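Local structure of RmpD (Hexulose-6-phosphate synthase) (Streptococcus mutans, 3EXS) at residues Q9-H14 with T192-R197; Q115-G120 with I139-R144. The protein is a TIM-barrel protein of the orotidine 5'-phosphate decarboxylase / HUMPS family that holds ribulose-5-phosphate at the mouth of its barrel in this model. All blocks are in the same frame, centred on the assembly; numbering follows the deposited sequence.

Interaction 1 (Q9-H14 with T192-R197); sequences QVALDH and TFIAGR. With 5RP (ribulose-5-phosphate), chain E.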
loop_
_atom_site.group_PDB
_atom_site.type_symbol
_atom_site.label_atom_id
_atom_site.label_comp_id
_atom_site.label_asym_id
_atom_site.label_seq_id
_atom_site.Cartn_x
_atom_site.Cartn_y
_atom_site.Cartn_z
ATOM N N GLN A 9 -18.410 3.334 -9.663
ATOM C CA GLN A 9 -17.624 2.289 -9.009
ATOM C C GLN A 9 -17.918 2.278 -7.516
ATOM O O GLN A 9 -17.986 3.348 -6.912
ATOM C CB GLN A 9 -16.136 2.542 -9.274
ATOM C CG GLN A 9 -15.139 1.742 -8.456
ATOM C CD GLN A 9 -13.733 1.963 -8.979
ATOM O OE1 GLN A 9 -13.541 2.281 -10.161
ATOM N NE2 GLN A 9 -12.735 1.816 -8.104
ATOM N N VAL A 10 -18.123 1.096 -6.932
ATOM C CA VAL A 10 -18.196 0.977 -5.471
ATOM C C VAL A 10 -16.834 0.503 -4.913
ATOM O O VAL A 10 -16.223 -0.441 -5.456
ATOM C CB VAL A 10 -19.348 0.061 -4.961
ATOM C CG1 VAL A 10 -19.173 -1.380 -5.413
ATOM C CG2 VAL A 10 -19.467 0.119 -3.438
ATOM N N ALA A 11 -16.368 1.189 -3.861
ATOM C CA ALA A 11 -15.193 0.778 -3.106
ATOM C C ALA A 11 -15.617 -0.102 -1.922
ATOM O O ALA A 11 -16.335 0.371 -1.012
ATOM C CB ALA A 11 -14.445 1.981 -2.601
ATOM N N LEU A 12 -15.173 -1.364 -1.940
ATOM C CA LEU A 12 -15.406 -2.256 -0.819
ATOM C C LEU A 12 -14.232 -2.103 0.146
ATOM O O LEU A 12 -13.149 -2.675 -0.070
ATOM C CB LEU A 12 -15.595 -3.725 -1.272
ATOM C CG LEU A 12 -16.620 -4.007 -2.400
ATOM C CD1 LEU A 12 -16.567 -5.428 -2.928
ATOM C CD2 LEU A 12 -18.016 -3.665 -1.975
ATOM N N ASP A 13 -14.469 -1.324 1.205
ATOM C CA ASP A 13 -13.425 -0.963 2.189
ATOM C C ASP A 13 -13.606 -1.622 3.549
ATOM O O ASP A 13 -13.019 -1.182 4.545
ATOM C CB ASP A 13 -13.340 0.555 2.360
ATOM C CG ASP A 13 -12.671 1.216 1.187
ATOM O OD1 ASP A 13 -12.091 0.491 0.351
ATOM O OD2 ASP A 13 -12.725 2.459 1.083
ATOM N N HIS A 14 -14.414 -2.684 3.560
ATOM C CA HIS A 14 -14.750 -3.426 4.772
ATOM C C HIS A 14 -13.517 -4.064 5.382
ATOM O O HIS A 14 -12.511 -4.281 4.708
ATOM C CB HIS A 14 -15.792 -4.480 4.446
ATOM C CG HIS A 14 -17.010 -3.926 3.785
ATOM N ND1 HIS A 14 -17.044 -3.594 2.447
ATOM C CD2 HIS A 14 -18.240 -3.640 4.277
ATOM C CE1 HIS A 14 -18.240 -3.117 2.144
ATOM N NE2 HIS A 14 -18.980 -3.125 3.239
ATOM N N THR A 192 -14.785 7.919 -14.173
ATOM C CA THR A 192 -15.398 7.045 -13.161
ATOM C C THR A 192 -15.541 7.819 -11.877
ATOM O O THR A 192 -14.627 8.559 -11.512
ATOM C CB THR A 192 -14.502 5.809 -12.847
ATOM O OG1 THR A 192 -14.449 4.944 -13.983
ATOM C CG2 THR A 192 -15.044 5.026 -11.685
ATOM N N PHE A 193 -16.678 7.659 -11.198
ATOM C CA PHE A 193 -16.851 8.172 -9.841
ATOM C C PHE A 193 -16.818 6.995 -8.904
ATOM O O PHE A 193 -17.531 6.007 -9.093
ATOM C CB PHE A 193 -18.191 8.877 -9.659
ATOM C CG PHE A 193 -18.326 10.135 -10.439
ATOM C CD1 PHE A 193 -17.941 11.339 -9.893
ATOM C CD2 PHE A 193 -18.863 10.121 -11.720
ATOM C CE1 PHE A 193 -18.071 12.527 -10.628
ATOM C CE2 PHE A 193 -19.010 11.307 -12.453
ATOM C CZ PHE A 193 -18.613 12.502 -11.905
ATOM N N ILE A 194 -15.975 7.091 -7.891
ATOM C CA ILE A 194 -15.846 6.002 -6.967
ATOM C C ILE A 194 -16.566 6.372 -5.695
ATOM O O ILE A 194 -16.180 7.318 -5.005
ATOM C CB ILE A 194 -14.374 5.683 -6.682
ATOM C CG1 ILE A 194 -13.646 5.333 -7.977
ATOM C CG2 ILE A 194 -14.270 4.544 -5.689
ATOM C CD1 ILE A 194 -12.165 5.187 -7.804
ATOM N N ALA A 195 -17.611 5.625 -5.376
ATOM C CA ALA A 195 -18.300 5.830 -4.116
ATOM C C ALA A 195 -18.069 4.645 -3.200
ATOM O O ALA A 195 -18.324 3.489 -3.583
ATOM C CB ALA A 195 -19.808 6.079 -4.336
ATOM N N GLY A 196 -17.554 4.950 -2.005
ATOM C CA GLY A 196 -17.470 4.000 -0.913
ATOM C C GLY A 196 -18.651 4.147 0.022
ATOM O O GLY A 196 -19.738 3.653 -0.263
ATOM N N ARG A 197 -18.443 4.859 1.129
ATOM C CA ARG A 197 -19.431 4.958 2.215
ATOM C C ARG A 197 -20.826 5.479 1.841
ATOM O O ARG A 197 -21.820 5.124 2.490
ATOM C CB ARG A 197 -18.858 5.749 3.395
ATOM C CG ARG A 197 -17.928 4.920 4.306
ATOM C CD ARG A 197 -17.224 5.824 5.319
ATOM N NE ARG A 197 -16.629 6.951 4.614
ATOM C CZ ARG A 197 -15.339 7.277 4.640
ATOM N NH1 ARG A 197 -14.464 6.584 5.366
ATOM N NH2 ARG A 197 -14.928 8.324 3.937
HETATM C C2 5RP E . -9.056 5.104 0.300
HETATM C C3 5RP E . -10.409 5.048 -0.377
HETATM C C5 5RP E . -11.153 6.284 -0.832
HETATM O O13 5RP E . -11.208 7.372 0.097
HETATM C C6 5RP E . -12.537 5.720 -1.045
HETATM O O14 5RP E . -12.492 5.037 -2.291
HETATM C C7 5RP E . -13.612 6.761 -1.112
HETATM O O8 5RP E . -14.640 6.175 -0.346
HETATM P P9 5RP E . -15.600 7.194 0.420
HETATM O O12 5RP E . -14.724 8.383 0.765
HETATM O O11 5RP E . -16.082 6.422 1.645
HETATM O O10 5RP E . -16.628 7.490 -0.659
HETATM O O4 5RP E . -10.934 3.959 -0.613
HETATM O O1 5RP E . -8.061 4.971 -0.718
#
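Gln9 and Ile194 lie side by side and point the same way, into the barrel. The amide of Gln9 runs alongside the isoleucine, with NE2 3.4 Å from CD1 and CD 3.5 Å from CG1 of Ile194. CG of Gln9 is anti to the backbone N (chi1 168°) and the chain is extended, which brings the amide beside those two carbons. CG2 of Thr192, from the same strand, approaches CB and OE1 of Gln9 obliquely. NE2 is hydrogen-bonded to Glu35 on the next strand, so the buried amide has a polar partner. Here strand 7-12, the first of the parallel eight-stranded barrel, meets strand 192-195, the last, and the ring closes. Both backbone polar atoms of Gln9 bond to this strand, N to Phe193 O and O to Ala195 N at 2.8 Å. Ala11 N then reaches Ala195 O from above the carbonyl plane. Ala11 CB packs on Ile194 CG2 at 4.0 Å, and both face O14 of ribulose-5-phosphate. The phosphate is held where strand turns to helix: Gly196 N donates to O10, and Arg197 N donates to O11 at 2.9 Å, nearly straight at 170°. The Arg197 guanidinium lays one face against O11.

Interaction 2 (Q115-G120 with I139-R144); sequences QVELYG and IYHQSR. With 5RP (ribulose-5-phosphate), chain E.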
loop_
_atom_site.group_PDB
_atom_site.type_symbol
_atom_site.label_atom_id
_atom_site.label_comp_id
_atom_site.label_asym_id
_atom_site.label_seq_id
_atom_site.Cartn_x
_atom_site.Cartn_y
_atom_site.Cartn_z
ATOM N N GLN A 115 -3.788 1.763 -12.618
ATOM C CA GLN A 115 -4.290 3.068 -12.233
ATOM C C GLN A 115 -3.339 3.692 -11.219
ATOM O O GLN A 115 -2.870 3.019 -10.274
ATOM C CB GLN A 115 -5.681 2.940 -11.593
ATOM C CG GLN A 115 -6.666 2.092 -12.381
ATOM C CD GLN A 115 -8.037 2.096 -11.760
ATOM O OE1 GLN A 115 -8.236 1.589 -10.653
ATOM N NE2 GLN A 115 -8.999 2.678 -12.460
ATOM N N VAL A 116 -3.080 4.987 -11.396
ATOM C CA VAL A 116 -2.240 5.703 -10.466
ATOM C C VAL A 116 -3.090 6.405 -9.401
ATOM O O VAL A 116 -3.889 7.272 -9.712
ATOM C CB VAL A 116 -1.291 6.679 -11.192
ATOM C CG1 VAL A 116 -0.317 7.300 -10.198
ATOM C CG2 VAL A 116 -0.503 5.945 -12.291
ATOM N N GLU A 117 -2.898 5.996 -8.150
ATOM C CA GLU A 117 -3.472 6.632 -6.975
ATOM C C GLU A 117 -2.656 7.868 -6.536
ATOM O O GLU A 117 -1.477 7.772 -6.138
ATOM C CB GLU A 117 -3.545 5.624 -5.821
ATOM C CG GLU A 117 -4.664 4.595 -5.905
ATOM C CD GLU A 117 -5.972 5.099 -5.325
ATOM O OE1 GLU A 117 -6.103 6.319 -5.075
ATOM O OE2 GLU A 117 -6.891 4.277 -5.118
ATOM N N LEU A 118 -3.311 9.024 -6.587
ATOM C CA LEU A 118 -2.677 10.305 -6.351
ATOM C C LEU A 118 -2.821 10.646 -4.899
ATOM O O LEU A 118 -3.916 10.938 -4.410
ATOM C CB LEU A 118 -3.329 11.371 -7.218
ATOM C CG LEU A 118 -3.251 11.093 -8.718
ATOM C CD1 LEU A 118 -4.119 12.035 -9.494
ATOM C CD2 LEU A 118 -1.817 11.193 -9.186
ATOM N N TYR A 119 -1.702 10.572 -4.201
ATOM C CA TYR A 119 -1.623 11.000 -2.821
ATOM C C TYR A 119 -0.396 11.897 -2.648
ATOM O O TYR A 119 0.588 11.723 -3.363
ATOM C CB TYR A 119 -1.512 9.771 -1.929
ATOM C CG TYR A 119 -2.833 9.121 -1.576
ATOM C CD1 TYR A 119 -3.499 9.447 -0.400
ATOM C CD2 TYR A 119 -3.402 8.157 -2.408
ATOM C CE1 TYR A 119 -4.720 8.820 -0.074
ATOM C CE2 TYR A 119 -4.617 7.543 -2.100
ATOM C CZ TYR A 119 -5.269 7.876 -0.943
ATOM O OH TYR A 119 -6.455 7.260 -0.647
ATOM N N GLY A 120 -0.442 12.846 -1.706
ATOM C CA GLY A 120 0.700 13.742 -1.448
ATOM C C GLY A 120 1.085 14.615 -2.642
ATOM O O GLY A 120 0.264 14.886 -3.524
ATOM N N ILE A 139 -6.434 8.321 -10.321
ATOM C CA ILE A 139 -7.540 8.380 -9.408
ATOM C C ILE A 139 -7.218 9.504 -8.477
ATOM O O ILE A 139 -6.242 9.446 -7.727
ATOM C CB ILE A 139 -7.676 7.083 -8.616
ATOM C CG1 ILE A 139 -8.087 5.968 -9.559
ATOM C CG2 ILE A 139 -8.693 7.245 -7.481
ATOM C CD1 ILE A 139 -7.488 4.713 -9.227
ATOM N N TYR A 140 -8.061 10.528 -8.554
ATOM C CA TYR A 140 -7.921 11.770 -7.805
ATOM C C TYR A 140 -8.865 11.794 -6.588
ATOM O O TYR A 140 -10.062 11.479 -6.696
ATOM C CB TYR A 140 -8.186 12.991 -8.727
ATOM C CG TYR A 140 -8.021 14.305 -8.000
ATOM C CD1 TYR A 140 -6.811 14.981 -8.022
ATOM C CD2 TYR A 140 -9.057 14.835 -7.232
ATOM C CE1 TYR A 140 -6.647 16.154 -7.338
ATOM C CE2 TYR A 140 -8.898 16.002 -6.532
ATOM C CZ TYR A 140 -7.694 16.660 -6.595
ATOM O OH TYR A 140 -7.523 17.830 -5.911
ATOM N N HIS A 141 -8.312 12.202 -5.450
ATOM C CA HIS A 141 -9.024 12.248 -4.174
ATOM C C HIS A 141 -9.361 13.676 -3.734
ATOM O O HIS A 141 -8.481 14.553 -3.716
ATOM C CB HIS A 141 -8.184 11.561 -3.101
ATOM C CG HIS A 141 -7.916 10.118 -3.382
ATOM N ND1 HIS A 141 -8.447 9.100 -2.620
ATOM C CD2 HIS A 141 -7.178 9.521 -4.348
ATOM C CE1 HIS A 141 -8.041 7.939 -3.102
ATOM N NE2 HIS A 141 -7.273 8.169 -4.152
ATOM N N GLN A 142 -10.638 13.904 -3.399
ATOM C CA GLN A 142 -11.102 15.167 -2.803
ATOM C C GLN A 142 -10.248 15.460 -1.557
ATOM O O GLN A 142 -9.942 14.536 -0.785
ATOM C CB GLN A 142 -12.616 15.089 -2.452
ATOM C CG GLN A 142 -13.621 15.887 -3.362
ATOM C CD GLN A 142 -13.678 15.449 -4.867
ATOM O OE1 GLN A 142 -12.921 14.577 -5.324
ATOM N NE2 GLN A 142 -14.583 16.079 -5.628
ATOM N N SER A 143 -9.858 16.729 -1.392
ATOM C CA SER A 143 -8.991 17.188 -0.287
ATOM C C SER A 143 -9.735 17.417 1.049
ATOM O O SER A 143 -10.846 17.960 1.042
ATOM C CB SER A 143 -8.299 18.501 -0.685
ATOM O OG SER A 143 -7.677 18.411 -1.953
ATOM N N ARG A 144 -9.122 17.043 2.184
ATOM C CA ARG A 144 -9.726 17.257 3.526
ATOM C C ARG A 144 -9.172 18.516 4.182
ATOM O O ARG A 144 -9.924 19.447 4.462
ATOM C CB ARG A 144 -9.517 16.045 4.460
ATOM C CG ARG A 144 -10.018 14.696 3.907
ATOM C CD ARG A 144 -8.899 13.624 3.965
ATOM N NE ARG A 144 -9.069 12.529 2.993
ATOM C CZ ARG A 144 -9.126 11.227 3.293
ATOM N NH1 ARG A 144 -9.035 10.808 4.547
ATOM N NH2 ARG A 144 -9.270 10.333 2.329
HETATM C C2 5RP E . -9.056 5.104 0.300
HETATM C C3 5RP E . -10.409 5.048 -0.377
HETATM C C5 5RP E . -11.153 6.284 -0.832
HETATM O O13 5RP E . -11.208 7.372 0.097
HETATM C C6 5RP E . -12.537 5.720 -1.045
HETATM O O14 5RP E . -12.492 5.037 -2.291
HETATM C C7 5RP E . -13.612 6.761 -1.112
HETATM O O8 5RP E . -14.640 6.175 -0.346
HETATM P P9 5RP E . -15.600 7.194 0.420
HETATM O O12 5RP E . -14.724 8.383 0.765
HETATM O O11 5RP E . -16.082 6.422 1.645
HETATM O O10 5RP E . -16.628 7.490 -0.659
HETATM O O4 5RP E . -10.934 3.959 -0.613
HETATM O O1 5RP E . -8.061 4.971 -0.718
HETATM O O HOH W 1 -5.597 12.997 -4.920
#
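The CE2 corner of the Tyr119 ring overlaps one face of the His141 imidazole. CE2 sits about 3.3 Å above the imidazole plane, displaced toward the rim. The ring planes are inclined by 48°. CZ and OH of Tyr119 continue across to CE1 of His141. The same hydroxyl accepts a hydrogen bond from O1 of ribulose-5-phosphate at 2.8 Å and is also hydrogen-bonded to Asp69 of the second subunit.

The imidazole is held at its edge as well. NE2 of His141 donates to OE1 of Glu117. The modelled separation of 2.4 Å is very short, and its exact length is doubtful. The carboxylate and ring planes are 34° apart. The Glu117 chain bends at chi2 (-86°), which swings the carboxylate across toward the imidazole. The other oxygen, OE2, has a long, weak ion pair with Lys66 and lies close to Asp64.

Deeper along the strands, Ile139 packs against its neighbours. Its CD1 meets CB and OE1 of Gln115 at 3.5 Å, and its CG2 lies near OE1 of Glu117. The amide of Gln115 is itself hydrogen-bonded through NE2 to Gln137. The backbones join through Ile139 N to Val116 O and Leu118 N to Ile139 O. On the outer side, CD1 of Leu118 packs on CB of Tyr140 at 4.2 Å and lies near the plane of that ring, at its edge. Beyond the paired strands, a water takes over: it donates to Leu118 O and accepts from His141 N at 2.9 Å.

These are neighbouring parallel strands of a beta-alpha-beta unit, crossed over through helix 124-132. Their C-terminal ends line the ligand pocket at the mouth of the TIM barrel.

The two contacts belong to one eight-stranded parallel barrel. Interaction 1 joins its first and last strands. Interaction 2 joins the fifth and sixth, strands 113-117 and 137-141, whose segments fall between those of interaction 1 along the chain. Their centres are about 14 Å apart. They meet inside the barrel, where Ile194 CD1 packs on Ile139 CG2 at 4.0 Å. Both also touch ribulose-5-phosphate, interaction 1 from the phosphate end to its middle, interaction 2 at the far end. Lys66 and Gly176 add further hydrogen bonds to the ligand. The pocket is therefore assembled from distant parts of the sequence, and the second subunit reaches it through Asp69 at Tyr119.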